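Long-range contact in YesW protein (Bacillus subtilis, PDB 2ZUX), which cleaves type I rhamnogalacturonan of plant cell walls by endo-type elimination, a calcium- or manganese-dependent lyase of polysaccharide lyase family 11: residues L168-I172 and A215-N219. Sequence-based numbering, arbitrary orientation.
With RAM (alpha-L-rhamnopyranose), chain O.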
loop_
_atom_site.group_PDB
_atom_site.type_symbol
_atom_site.label_atom_id
_atom_site.label_comp_id
_atom_site.label_asym_id
_atom_site.label_seq_id
_atom_site.Cartn_x
_atom_site.Cartn_y
_atom_site.Cartn_z
ATOM N N LEU A 168 -16.571 -6.507 -11.481
ATOM C CA LEU A 168 -17.271 -5.283 -11.085
ATOM C C LEU A 168 -18.338 -4.855 -12.095
ATOM O O LEU A 168 -19.263 -4.126 -11.742
ATOM C CB LEU A 168 -16.283 -4.153 -10.784
ATOM C CG LEU A 168 -15.567 -4.345 -9.440
ATOM C CD1 LEU A 168 -14.306 -3.532 -9.388
ATOM C CD2 LEU A 168 -16.475 -3.973 -8.270
ATOM N N GLY A 169 -18.208 -5.327 -13.332
ATOM C CA GLY A 169 -19.268 -5.218 -14.328
ATOM C C GLY A 169 -19.253 -3.914 -15.101
ATOM O O GLY A 169 -18.408 -3.037 -14.885
ATOM N N LYS A 170 -20.208 -3.784 -16.019
ATOM C CA LYS A 170 -20.221 -2.688 -16.987
ATOM C C LYS A 170 -20.413 -1.300 -16.379
ATOM O O LYS A 170 -20.118 -0.301 -17.040
ATOM C CB LYS A 170 -21.307 -2.930 -18.039
ATOM C CG LYS A 170 -22.725 -2.901 -17.478
ATOM C CD LYS A 170 -23.789 -3.075 -18.556
ATOM C CE LYS A 170 -23.672 -4.407 -19.283
ATOM N NZ LYS A 170 -23.967 -5.562 -18.393
ATOM N N ASN A 171 -20.911 -1.229 -15.146
ATOM C CA ASN A 171 -21.189 0.065 -14.526
ATOM C C ASN A 171 -20.061 0.583 -13.637
ATOM O O ASN A 171 -20.230 1.584 -12.949
ATOM C CB ASN A 171 -22.534 0.060 -13.807
ATOM C CG ASN A 171 -23.685 -0.198 -14.751
ATOM O OD1 ASN A 171 -24.507 -1.091 -14.515
ATOM N ND2 ASN A 171 -23.741 0.554 -15.841
ATOM N N ILE A 172 -18.910 -0.080 -13.693
ATOM C CA ILE A 172 -17.708 0.404 -13.030
ATOM C C ILE A 172 -16.623 0.544 -14.092
ATOM O O ILE A 172 -16.108 -0.459 -14.607
ATOM C CB ILE A 172 -17.246 -0.558 -11.894
ATOM C CG1 ILE A 172 -18.272 -0.610 -10.746
ATOM C CG2 ILE A 172 -15.853 -0.160 -11.382
ATOM C CD1 ILE A 172 -18.509 0.709 -9.994
ATOM N N ALA A 215 -29.098 -3.503 -15.718
ATOM C CA ALA A 215 -29.041 -2.050 -15.900
ATOM C C ALA A 215 -27.719 -1.641 -16.534
ATOM O O ALA A 215 -26.661 -2.148 -16.165
ATOM C CB ALA A 215 -29.230 -1.350 -14.568
ATOM N N ASP A 216 -27.789 -0.747 -17.515
ATOM C CA ASP A 216 -26.605 -0.281 -18.220
ATOM C C ASP A 216 -26.583 1.239 -18.187
ATOM O O ASP A 216 -27.339 1.899 -18.907
ATOM C CB ASP A 216 -26.608 -0.795 -19.665
ATOM C CG ASP A 216 -25.317 -0.500 -20.406
ATOM O OD1 ASP A 216 -24.475 0.271 -19.888
ATOM O OD2 ASP A 216 -25.143 -1.043 -21.525
ATOM N N TYR A 217 -25.726 1.791 -17.337
ATOM C CA TYR A 217 -25.630 3.237 -17.174
ATOM C C TYR A 217 -24.416 3.827 -17.870
ATOM O O TYR A 217 -24.058 4.975 -17.613
ATOM C CB TYR A 217 -25.627 3.605 -15.689
ATOM C CG TYR A 217 -26.936 3.300 -15.011
ATOM C CD1 TYR A 217 -28.060 4.080 -15.254
ATOM C CD2 TYR A 217 -27.052 2.230 -14.128
ATOM C CE1 TYR A 217 -29.266 3.807 -14.643
ATOM C CE2 TYR A 217 -28.256 1.942 -13.509
ATOM C CZ TYR A 217 -29.362 2.740 -13.770
ATOM O OH TYR A 217 -30.564 2.461 -13.161
ATOM N N ARG A 218 -23.788 3.065 -18.763
ATOM C CA ARG A 218 -22.699 3.613 -19.571
ATOM C C ARG A 218 -23.267 4.609 -20.567
ATOM O O ARG A 218 -24.210 4.294 -21.310
ATOM C CB ARG A 218 -21.960 2.512 -20.329
ATOM C CG ARG A 218 -21.208 1.531 -19.444
ATOM C CD ARG A 218 -20.640 0.384 -20.257
ATOM N NE ARG A 218 -21.706 -0.459 -20.806
ATOM C CZ ARG A 218 -21.498 -1.550 -21.542
ATOM N NH1 ARG A 218 -20.264 -1.952 -21.827
ATOM N NH2 ARG A 218 -22.538 -2.243 -21.991
ATOM N N ASN A 219 -22.715 5.818 -20.579
ATOM C CA ASN A 219 -23.097 6.781 -21.604
ATOM C C ASN A 219 -22.235 6.585 -22.844
ATOM O O ASN A 219 -21.399 5.681 -22.894
ATOM C CB ASN A 219 -23.111 8.223 -21.066
ATOM C CG ASN A 219 -21.734 8.839 -20.942
ATOM O OD1 ASN A 219 -20.712 8.206 -21.183
ATOM N ND2 ASN A 219 -21.712 10.113 -20.564
HETATM C C1 RAM O . -19.279 -6.798 -19.827
HETATM C C2 RAM O . -20.502 -7.212 -20.643
HETATM C C3 RAM O . -20.935 -6.068 -21.558
HETATM C C4 RAM O . -19.759 -5.530 -22.373
HETATM C C5 RAM O . -18.597 -5.154 -21.448
HETATM C C6 RAM O . -17.368 -4.684 -22.222
HETATM O O1 RAM O . -19.652 -5.839 -18.859
HETATM O O2 RAM O . -20.171 -8.351 -21.412
HETATM O O3 RAM O . -21.951 -6.512 -22.431
HETATM O O4 RAM O . -20.183 -4.426 -23.149
HETATM O O5 RAM O . -18.248 -6.282 -20.661
HETATM O O HOH W 1 -25.552 -4.884 -16.167
#
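Arg-218 turns at chi3 (-67°), which swings its guanidinium back over Lys-170. CB of Lys-170 lies over the centre of one guanidinium face, 3.7 Å above the plane, and the two side chains cross at about a right angle. Lys-170 sets CG between its backbone N and carbonyl carbon (chi1 65°), which carries the outer chain toward Asp-216, where CD of Lys-170 rests 3.5 Å from CG of Asp-216. The chain bends again at chi3 and chi4, with CE of Lys-170 3.6 Å from NH2 of Arg-218.

Asp-216 holds the guanidinium side-on in a salt bridge. NE of Arg-218 bonds to OD1 of Asp-216 at 3.0 Å, on the syn side of OD1 but tilted out of the carboxylate plane, and NH2 of Arg-218 meets OD2 of Asp-216 at 2.9 Å, from above that plane. OD1 also accepts the backbone N of Arg-218, which makes an Asx turn. With NE and NH2 gripped by Asp-216, NH1 of Arg-218 is turned to the rhamnose and donates to O4 of the sugar at 2.8 Å, nearly straight at 166°. The same sugar is also hydrogen-bonded to OD1 of Asp-150. A water joins NZ of Lys-170 to the carbonyl O of Ala-215. Asn-171 packs its amide against the backbone from Ala-215 to Tyr-217.

A leucine in place of Arg-218 would probably leave the Asp-216 carboxylate without its charged mate and rhamnose O4 without this donor.

The two loops, following strands 162-167 and 193-198 of the beta-propeller domain, so form part of a carbohydrate-binding site. Asp-216 is a second-shell residue that fixes the rotation of the sugar-binding guanidinium and is likely to balance its charge beside Lys-170.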